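Local coordinates for DNA repair protein RAD2 (Saccharomyces cerevisiae, PDB 4Q0W) that cuts single-stranded DNA as a structure-specific, magnesium-dependent endonuclease of nucleotide excision repair, its catalytic core being captured here on a DNA substrate, at residues 2-5 with 6-9; 252-255 with 256-260; 312-315 with 316-320. All blocks are in the same frame, centred on the assembly; numbering follows the deposited sequence.

Contact 1. Residues 2-5 with 6-9; sequences VHSF and WDIA. With nucleotides of chain C.
Ala9 N donates to Phe5 O over 2.9 Å, the one bond among the four across these segments that is not weak (153°). The bonds before it are weaker: Ser4 O receives Asp7 N and, at 3.3 Å, Ile8 N, both weak by angle. A type II turn from Val2 to Phe5, closed by Phe5 N to Val2 O, leads in, with Ser4 at the N-cap. The contact also reaches the DNA, for Trp6 NE1 donates its N-H to OP1 of DA5 of chain C at 3.0 Å and 132°, the phosphate oxygen lying at the indole edge near its plane. Trp6 CG stands anti to its carbonyl carbon (chi1 -73°), which carries the indole out to that strand. With an alanine here, OP1 would probably lose its N-H partner and Lys205 the ring that it meets by cation-pi contact. Phe5 CE2 rests 4.0 Å from Ala9 CB, one turn on, while the ring also meets Met233; Ile8 turns to Leu240. Such a turn running into a short helix in the N-domain, with the Trp6 side chain about 6 Å from that of Asp192, a probable ligand of the second magnesium, belongs to the DNA-binding surface beside this XPG/RAD2 active site.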
loop_
_atom_site.group_PDB
_atom_site.type_symbol
_atom_site.label_atom_id
_atom_site.label_comp_id
_atom_site.label_asym_id
_atom_site.label_seq_id
_atom_site.Cartn_x
_atom_site.Cartn_y
_atom_site.Cartn_z
ATOM N N VAL A 2 1.931 10.817 16.403
ATOM C CA VAL A 2 1.550 11.330 15.105
ATOM C C VAL A 2 1.743 10.224 14.066
ATOM O O VAL A 2 2.830 9.634 13.957
ATOM C CB VAL A 2 2.390 12.550 14.731
ATOM C CG1 VAL A 2 2.081 12.995 13.316
ATOM C CG2 VAL A 2 2.138 13.683 15.722
ATOM N N HIS A 3 0.698 9.951 13.293
ATOM C CA HIS A 3 0.743 8.842 12.339
ATOM C C HIS A 3 1.875 8.992 11.315
ATOM O O HIS A 3 2.003 10.049 10.689
ATOM C CB HIS A 3 -0.593 8.712 11.612
ATOM C CG HIS A 3 -0.760 7.404 10.904
ATOM N ND1 HIS A 3 -0.884 7.307 9.533
ATOM C CD2 HIS A 3 -0.800 6.136 11.376
ATOM C CE1 HIS A 3 -1.007 6.036 9.194
ATOM N NE2 HIS A 3 -0.955 5.305 10.293
ATOM N N SER A 4 2.687 7.939 11.160
ATOM C CA SER A 4 3.806 7.914 10.205
ATOM C C SER A 4 4.974 8.813 10.595
ATOM O O SER A 4 5.951 8.934 9.843
ATOM C CB SER A 4 3.363 8.294 8.775
ATOM O OG SER A 4 2.312 7.477 8.315
ATOM N N PHE A 5 4.887 9.463 11.744
ATOM C CA PHE A 5 5.929 10.408 12.095
ATOM C C PHE A 5 7.312 9.767 12.257
ATOM O O PHE A 5 8.326 10.376 11.909
ATOM C CB PHE A 5 5.586 11.205 13.347
ATOM C CG PHE A 5 6.568 12.292 13.617
ATOM C CD1 PHE A 5 6.612 13.412 12.795
ATOM C CD2 PHE A 5 7.499 12.171 14.635
ATOM C CE1 PHE A 5 7.550 14.414 13.015
ATOM C CE2 PHE A 5 8.433 13.171 14.865
ATOM C CZ PHE A 5 8.454 14.292 14.055
ATOM N N TRP A 6 7.355 8.550 12.792
ATOM C CA TRP A 6 8.635 7.877 12.977
ATOM C C TRP A 6 9.260 7.537 11.628
ATOM O O TRP A 6 10.479 7.472 11.513
ATOM C CB TRP A 6 8.491 6.636 13.860
ATOM C CG TRP A 6 8.259 6.981 15.307
ATOM C CD1 TRP A 6 7.131 6.729 16.048
ATOM C CD2 TRP A 6 9.167 7.661 16.184
ATOM N NE1 TRP A 6 7.289 7.205 17.325
ATOM C CE2 TRP A 6 8.531 7.779 17.440
ATOM C CE3 TRP A 6 10.461 8.181 16.033
ATOM C CZ2 TRP A 6 9.145 8.387 18.539
ATOM C CZ3 TRP A 6 11.069 8.784 17.117
ATOM C CH2 TRP A 6 10.412 8.882 18.361
ATOM N N ASP A 7 8.426 7.345 10.607
ATOM C CA ASP A 7 8.924 7.147 9.246
ATOM C C ASP A 7 9.658 8.392 8.767
ATOM O O ASP A 7 10.647 8.309 8.035
ATOM C CB ASP A 7 7.785 6.844 8.277
ATOM C CG ASP A 7 7.125 5.508 8.548
ATOM O OD1 ASP A 7 7.775 4.629 9.153
ATOM O OD2 ASP A 7 5.956 5.340 8.142
ATOM N N ILE A 8 9.167 9.553 9.190
ATOM C CA ILE A 8 9.784 10.814 8.803
ATOM C C ILE A 8 11.032 11.105 9.647
ATOM O O ILE A 8 12.040 11.569 9.122
ATOM C CB ILE A 8 8.770 11.981 8.893
ATOM C CG1 ILE A 8 7.661 11.791 7.847
ATOM C CG2 ILE A 8 9.463 13.312 8.684
ATOM C CD1 ILE A 8 6.411 12.633 8.109
ATOM N N ALA A 9 10.975 10.822 10.947
ATOM C CA ALA A 9 12.101 11.146 11.834
ATOM C C ALA A 9 13.202 10.073 11.842
ATOM O O ALA A 9 14.357 10.360 12.186
ATOM C CB ALA A 9 11.608 11.428 13.253
ATOM P P DA C 5 3.365 6.105 17.822
ATOM O OP1 DA C 5 4.393 7.172 18.028
ATOM O OP2 DA C 5 2.177 6.369 16.961
ATOM O "O5'" DA C 5 4.037 4.757 17.260
ATOM C "C5'" DA C 5 5.094 4.133 18.021
ATOM C "C4'" DA C 5 5.666 2.936 17.289
ATOM O "O4'" DA C 5 4.716 1.843 17.335
ATOM C "C3'" DA C 5 6.000 3.156 15.814
ATOM O "O3'" DA C 5 7.279 2.578 15.575
ATOM C "C2'" DA C 5 4.871 2.432 15.065
ATOM C "C1'" DA C 5 4.509 1.311 16.040
ATOM N N9 DA C 5 3.118 0.851 16.040
ATOM C C8 DA C 5 1.980 1.618 16.122
ATOM N N7 DA C 5 0.870 0.911 16.132
ATOM C C5 DA C 5 1.309 -0.412 16.066
ATOM C C6 DA C 5 0.620 -1.645 16.036
ATOM N N6 DA C 5 -0.717 -1.741 16.082
ATOM N N1 DA C 5 1.363 -2.777 15.964
ATOM C C2 DA C 5 2.697 -2.677 15.928
ATOM N N3 DA C 5 3.453 -1.575 15.946
ATOM C C4 DA C 5 2.691 -0.466 16.013
#

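Contact 2. Residues 252-255 with 256-260; sequences GPVS and SIEVI. With nucleotides of chain D.
Gly252 O takes two donors from Ser256. The backbone N-H arrives at 2.9 Å, nearly along the C=O axis, whereas Ser256 OG, 2.8 Å from Gly252 O, sits above the carbonyl plane, 47° out of it. Ser256 chi1 of -62°, with OG beside the backbone N, folds the hydroxyl back against the preceding turn, and this satisfies a buried polar group inside the helix. Later carbonyls are matched in turn by Ile257, Glu258 and Val259 N-H groups.

The amides at the start of the helix, which have no earlier turn to bond, are spent on DA9 of chain D. Ser255 N reaches its OP1 at 3.0 Å and 157°, Val254 N reaches OP2 at 3.2 Å, and Gly252 N adds a weak bond to OP1. Ser255 OG is also placed on OP1, so close that its geometry is doubtful. The helix N-terminus would probably favour this negative charge electrostatically. Phosphate-gripping amides, with a bound potassium ion about 5 Å from Gly252, are consistent with the helix-three-turn-helix (H3TH) DNA-binding motif of the XPG/RAD2 family. A water donates to both Ser255 O and Glu258 OE1, while Val254 CG1 runs alongside Glu258 and lies 3.6 Å from its OE2.

Helix 253-263 leans on helix 230-240 through Ser256 and Ile260, meets helix 266-278 through Val259 and Ile260, and receives Ile8 of helix 5-9 against Pro253 and Ile257.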
loop_
_atom_site.group_PDB
_atom_site.type_symbol
_atom_site.label_atom_id
_atom_site.label_comp_id
_atom_site.label_asym_id
_atom_site.label_seq_id
_atom_site.Cartn_x
_atom_site.Cartn_y
_atom_site.Cartn_z
ATOM N N GLY A 252 -0.394 11.104 3.400
ATOM C CA GLY A 252 0.574 10.258 4.079
ATOM C C GLY A 252 1.865 11.035 4.275
ATOM O O GLY A 252 1.910 12.233 3.983
ATOM N N PRO A 253 2.923 10.358 4.766
ATOM C CA PRO A 253 4.162 11.060 5.112
ATOM C C PRO A 253 4.794 11.756 3.915
ATOM O O PRO A 253 5.410 12.810 4.099
ATOM C CB PRO A 253 5.078 9.940 5.635
ATOM C CG PRO A 253 4.471 8.653 5.118
ATOM C CD PRO A 253 3.001 8.909 5.032
ATOM N N VAL A 254 4.651 11.191 2.716
ATOM C CA VAL A 254 5.254 11.800 1.537
ATOM C C VAL A 254 4.550 13.105 1.185
ATOM O O VAL A 254 5.185 14.152 1.053
ATOM C CB VAL A 254 5.172 10.884 0.308
ATOM C CG1 VAL A 254 5.779 11.588 -0.911
ATOM C CG2 VAL A 254 5.885 9.563 0.568
ATOM N N SER A 255 3.236 13.029 1.018
ATOM C CA SER A 255 2.463 14.189 0.596
ATOM C C SER A 255 2.490 15.285 1.658
ATOM O O SER A 255 2.514 16.473 1.327
ATOM C CB SER A 255 1.020 13.778 0.296
ATOM O OG SER A 255 0.980 12.594 -0.476
ATOM N N SER A 256 2.493 14.887 2.930
ATOM C CA SER A 256 2.437 15.861 4.020
ATOM C C SER A 256 3.723 16.672 4.084
ATOM O O SER A 256 3.691 17.899 4.231
ATOM C CB SER A 256 2.166 15.168 5.351
ATOM O OG SER A 256 0.910 14.520 5.307
ATOM N N ILE A 257 4.854 15.984 3.966
ATOM C CA ILE A 257 6.146 16.660 3.924
ATOM C C ILE A 257 6.202 17.619 2.726
ATOM O O ILE A 257 6.684 18.744 2.858
ATOM C CB ILE A 257 7.323 15.653 3.869
ATOM C CG1 ILE A 257 7.495 14.975 5.221
ATOM C CG2 ILE A 257 8.647 16.357 3.521
ATOM C CD1 ILE A 257 7.874 15.948 6.329
ATOM N N GLU A 258 5.689 17.185 1.575
ATOM C CA GLU A 258 5.687 18.039 0.385
ATOM C C GLU A 258 4.892 19.322 0.621
ATOM O O GLU A 258 5.339 20.416 0.252
ATOM C CB GLU A 258 5.119 17.293 -0.823
ATOM C CG GLU A 258 6.065 16.259 -1.415
ATOM C CD GLU A 258 5.402 15.398 -2.480
ATOM O OE1 GLU A 258 4.193 15.599 -2.753
ATOM O OE2 GLU A 258 6.091 14.516 -3.038
ATOM N N VAL A 259 3.716 19.190 1.236
ATOM C CA VAL A 259 2.886 20.354 1.544
ATOM C C VAL A 259 3.630 21.386 2.406
ATOM O O VAL A 259 3.625 22.594 2.119
ATOM C CB VAL A 259 1.570 19.932 2.237
ATOM C CG1 VAL A 259 0.892 21.127 2.891
ATOM C CG2 VAL A 259 0.635 19.261 1.235
ATOM N N ILE A 260 4.276 20.918 3.465
ATOM C CA ILE A 260 4.993 21.834 4.348
ATOM C C ILE A 260 6.168 22.476 3.602
ATOM O O ILE A 260 6.419 23.670 3.735
ATOM C CB ILE A 260 5.495 21.113 5.612
ATOM C CG1 ILE A 260 4.315 20.539 6.389
ATOM C CG2 ILE A 260 6.314 22.052 6.497
ATOM C CD1 ILE A 260 3.262 21.572 6.770
ATOM P P DA D 9 1.665 9.359 0.886
ATOM O OP1 DA D 9 1.283 10.784 1.070
ATOM O OP2 DA D 9 2.758 8.791 1.717
ATOM O "O5'" DA D 9 0.354 8.451 1.051
ATOM C "C5'" DA D 9 -0.780 8.727 0.234
ATOM C "C4'" DA D 9 -1.902 7.764 0.558
ATOM O "O4'" DA D 9 -1.517 6.417 0.177
ATOM C "C3'" DA D 9 -2.303 7.677 2.030
ATOM O "O3'" DA D 9 -3.712 7.768 2.042
ATOM C "C2'" DA D 9 -1.796 6.307 2.495
ATOM C "C1'" DA D 9 -1.891 5.511 1.197
ATOM N N9 DA D 9 -0.959 4.401 1.047
ATOM C C8 DA D 9 0.409 4.459 1.157
ATOM N N7 DA D 9 0.996 3.310 0.951
ATOM C C5 DA D 9 -0.050 2.439 0.674
ATOM C C6 DA D 9 -0.075 1.062 0.375
ATOM N N6 DA D 9 1.044 0.323 0.296
ATOM N N1 DA D 9 -1.285 0.487 0.159
ATOM C C2 DA D 9 -2.388 1.253 0.244
ATOM N N3 DA D 9 -2.480 2.560 0.532
ATOM C C4 DA D 9 -1.266 3.095 0.729
ATOM P P DG D 8 6.339 7.989 -3.828
ATOM O OP1 DG D 8 6.736 9.409 -4.002
ATOM O OP2 DG D 8 7.244 6.993 -3.202
ATOM O "O5'" DG D 8 4.971 7.911 -2.998
ATOM C "C5'" DG D 8 3.889 8.694 -3.455
ATOM C "C4'" DG D 8 2.663 8.273 -2.688
ATOM O "O4'" DG D 8 2.248 6.957 -3.124
ATOM C "C3'" DG D 8 2.867 8.219 -1.175
ATOM O "O3'" DG D 8 2.026 9.242 -0.676
ATOM C "C2'" DG D 8 2.480 6.784 -0.789
ATOM C "C1'" DG D 8 1.705 6.296 -2.007
ATOM N N9 DG D 8 1.775 4.859 -2.252
ATOM C C8 DG D 8 2.877 4.037 -2.351
ATOM N N7 DG D 8 2.565 2.788 -2.577
ATOM C C5 DG D 8 1.173 2.788 -2.642
ATOM C C6 DG D 8 0.262 1.730 -2.865
ATOM O O6 DG D 8 0.523 0.538 -3.062
ATOM N N1 DG D 8 -1.060 2.170 -2.840
ATOM C C2 DG D 8 -1.447 3.478 -2.633
ATOM N N2 DG D 8 -2.765 3.746 -2.647
ATOM N N3 DG D 8 -0.600 4.474 -2.426
ATOM C C4 DG D 8 0.682 4.053 -2.439
HETATM O O HOH W 1 1.430 16.357 -1.762
#

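Contact 3. Residues 312-315 with 316-320; sequences MVYD and AYMRP
Four successive i to i+4 backbone bonds, from Met312 O with Ala316 N to Asp315 O with Arg319 N, carry helix 311-318 to its C-terminal end, where Arg319 leaves helical geometry. Asp315 and Arg319 form a salt bridge across that last turn, the modelled 2.5 Å between Asp315 OD1 and Arg319 NH1 being unusually short. Arg319 NH1 donates at 155° to the syn lone pair of Asp315 OD1, which lies in the guanidinium plane at its edge; the carboxylate plane is turned 37° from it. With Asp315 CG anti to the backbone N (chi1 180°) and the arginine chain bent at chi3, the two groups meet from oblique directions. A water donates to the other oxygen, Asp315 OD2, and to Arg319 O.

Met318 CG lies over one face of the Tyr314 ring, 3.8 Å from its centroid and offset toward the rim, a CH-pi contact. Met318 SD stands further off, 5.0 Å from that centroid and oblique to it, as a Met-aromatic contact. Val313 CG1 runs alongside Tyr317 and touches its CE2 at 3.8 Å. Tyr317 OH bonds to Ser242 OG, while the ring meets Tyr244 and Phe198.

The chemistry thus divides by side: an ion pair with a water beside it, and a buried tyrosine whose hydroxyl also makes a weak bond to Asp194, a calcium ligand, and so probably acts in the second shell.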
loop_
_atom_site.group_PDB
_atom_site.type_symbol
_atom_site.label_atom_id
_atom_site.label_comp_id
_atom_site.label_asym_id
_atom_site.label_seq_id
_atom_site.Cartn_x
_atom_site.Cartn_y
_atom_site.Cartn_z
ATOM N N MET A 312 -6.872 25.197 18.308
ATOM C CA MET A 312 -7.098 24.266 19.419
ATOM C C MET A 312 -6.016 23.176 19.437
ATOM O O MET A 312 -5.520 22.801 20.499
ATOM C CB MET A 312 -8.476 23.604 19.332
ATOM C CG MET A 312 -9.661 24.547 19.419
ATOM S SD MET A 312 -9.587 25.604 20.889
ATOM C CE MET A 312 -9.770 24.410 22.209
ATOM N N VAL A 313 -5.677 22.658 18.262
ATOM C CA VAL A 313 -4.602 21.673 18.138
ATOM C C VAL A 313 -3.279 22.316 18.557
ATOM O O VAL A 313 -2.530 21.751 19.357
ATOM C CB VAL A 313 -4.482 21.142 16.688
ATOM C CG1 VAL A 313 -3.219 20.299 16.522
ATOM C CG2 VAL A 313 -5.732 20.334 16.286
ATOM N N TYR A 314 -2.996 23.498 18.007
ATOM C CA TYR A 314 -1.752 24.207 18.297
ATOM C C TYR A 314 -1.614 24.523 19.787
ATOM O O TYR A 314 -0.552 24.285 20.410
ATOM C CB TYR A 314 -1.688 25.485 17.449
ATOM C CG TYR A 314 -0.372 26.210 17.516
ATOM C CD1 TYR A 314 0.779 25.650 16.988
ATOM C CD2 TYR A 314 -0.277 27.457 18.104
ATOM C CE1 TYR A 314 1.989 26.317 17.046
ATOM C CE2 TYR A 314 0.926 28.127 18.175
ATOM C CZ TYR A 314 2.054 27.554 17.640
ATOM O OH TYR A 314 3.252 28.222 17.699
ATOM N N ASP A 315 -2.689 25.031 20.377
ATOM C CA ASP A 315 -2.668 25.332 21.800
ATOM C C ASP A 315 -2.491 24.073 22.656
ATOM O O ASP A 315 -1.823 24.114 23.689
ATOM C CB ASP A 315 -3.935 26.065 22.214
ATOM C CG ASP A 315 -3.953 26.397 23.698
ATOM O OD1 ASP A 315 -3.233 27.332 24.111
ATOM O OD2 ASP A 315 -4.677 25.721 24.456
ATOM N N ALA A 316 -3.095 22.961 22.234
ATOM C CA ALA A 316 -3.046 21.726 23.025
ATOM C C ALA A 316 -1.624 21.170 23.080
ATOM O O ALA A 316 -1.200 20.599 24.094
ATOM C CB ALA A 316 -4.005 20.679 22.457
ATOM N N TYR A 317 -0.891 21.324 21.981
ATOM C CA TYR A 317 0.508 20.912 21.953
ATOM C C TYR A 317 1.445 21.934 22.591
ATOM O O TYR A 317 2.416 21.559 23.256
ATOM C CB TYR A 317 0.950 20.645 20.516
ATOM C CG TYR A 317 0.467 19.324 19.950
ATOM C CD1 TYR A 317 0.802 18.111 20.561
ATOM C CD2 TYR A 317 -0.300 19.283 18.792
ATOM C CE1 TYR A 317 0.364 16.892 20.031
ATOM C CE2 TYR A 317 -0.735 18.073 18.252
ATOM C CZ TYR A 317 -0.398 16.885 18.875
ATOM O OH TYR A 317 -0.824 15.689 18.339
ATOM N N MET A 318 1.172 23.221 22.375
ATOM C CA MET A 318 2.039 24.289 22.899
ATOM C C MET A 318 1.821 24.594 24.378
ATOM O O MET A 318 2.750 25.006 25.072
ATOM C CB MET A 318 1.872 25.581 22.091
ATOM C CG MET A 318 2.449 25.495 20.700
ATOM S SD MET A 318 4.195 25.077 20.746
ATOM C CE MET A 318 4.860 26.456 21.688
ATOM N N ARG A 319 0.598 24.391 24.861
ATOM C CA ARG A 319 0.279 24.696 26.251
ATOM C C ARG A 319 -0.452 23.556 26.925
ATOM O O ARG A 319 -1.532 23.751 27.473
ATOM C CB ARG A 319 -0.574 25.971 26.348
ATOM C CG ARG A 319 0.170 27.239 25.950
ATOM C CD ARG A 319 -0.753 28.454 25.900
ATOM N NE ARG A 319 -1.375 28.734 27.188
ATOM C CZ ARG A 319 -2.663 28.540 27.461
ATOM N NH1 ARG A 319 -3.478 28.071 26.533
ATOM N NH2 ARG A 319 -3.141 28.822 28.668
ATOM N N PRO A 320 0.147 22.359 26.919
ATOM C CA PRO A 320 -0.541 21.272 27.617
ATOM C C PRO A 320 -0.609 21.549 29.121
ATOM O O PRO A 320 0.143 22.360 29.664
ATOM C CB PRO A 320 0.366 20.066 27.355
ATOM C CG PRO A 320 1.751 20.674 27.255
ATOM C CD PRO A 320 1.529 21.998 26.548
HETATM O O HOH W 2 -4.055 24.434 26.406
#

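Overall arrangement
All three contacts are local, made at or along a helix, but their settings differ. Contact 1 is the most buried; contacts 2 and 3 are partly buried. Contacts 1 and 2 touch directly: Ser4 OG lies 3.6 Å from Pro253 CD and Ile8 CD1 3.9 Å from Ile257 CG1. Contact 1 meets chain C through the Trp6 indole, contact 2 meets chain D through amides at its helix start. Contact 3 remains about 10 Å from the nucleic acid at its nearest atom, and Asp315, Arg319 and Tyr317 pair within the protein or with water. Helix 230-240 is common to all: Leu240 meets contacts 1 and 2, and Ile234 meets contact 3. Contacts 1 and 3 lie near the calcium site, contact 2 near the potassium ion.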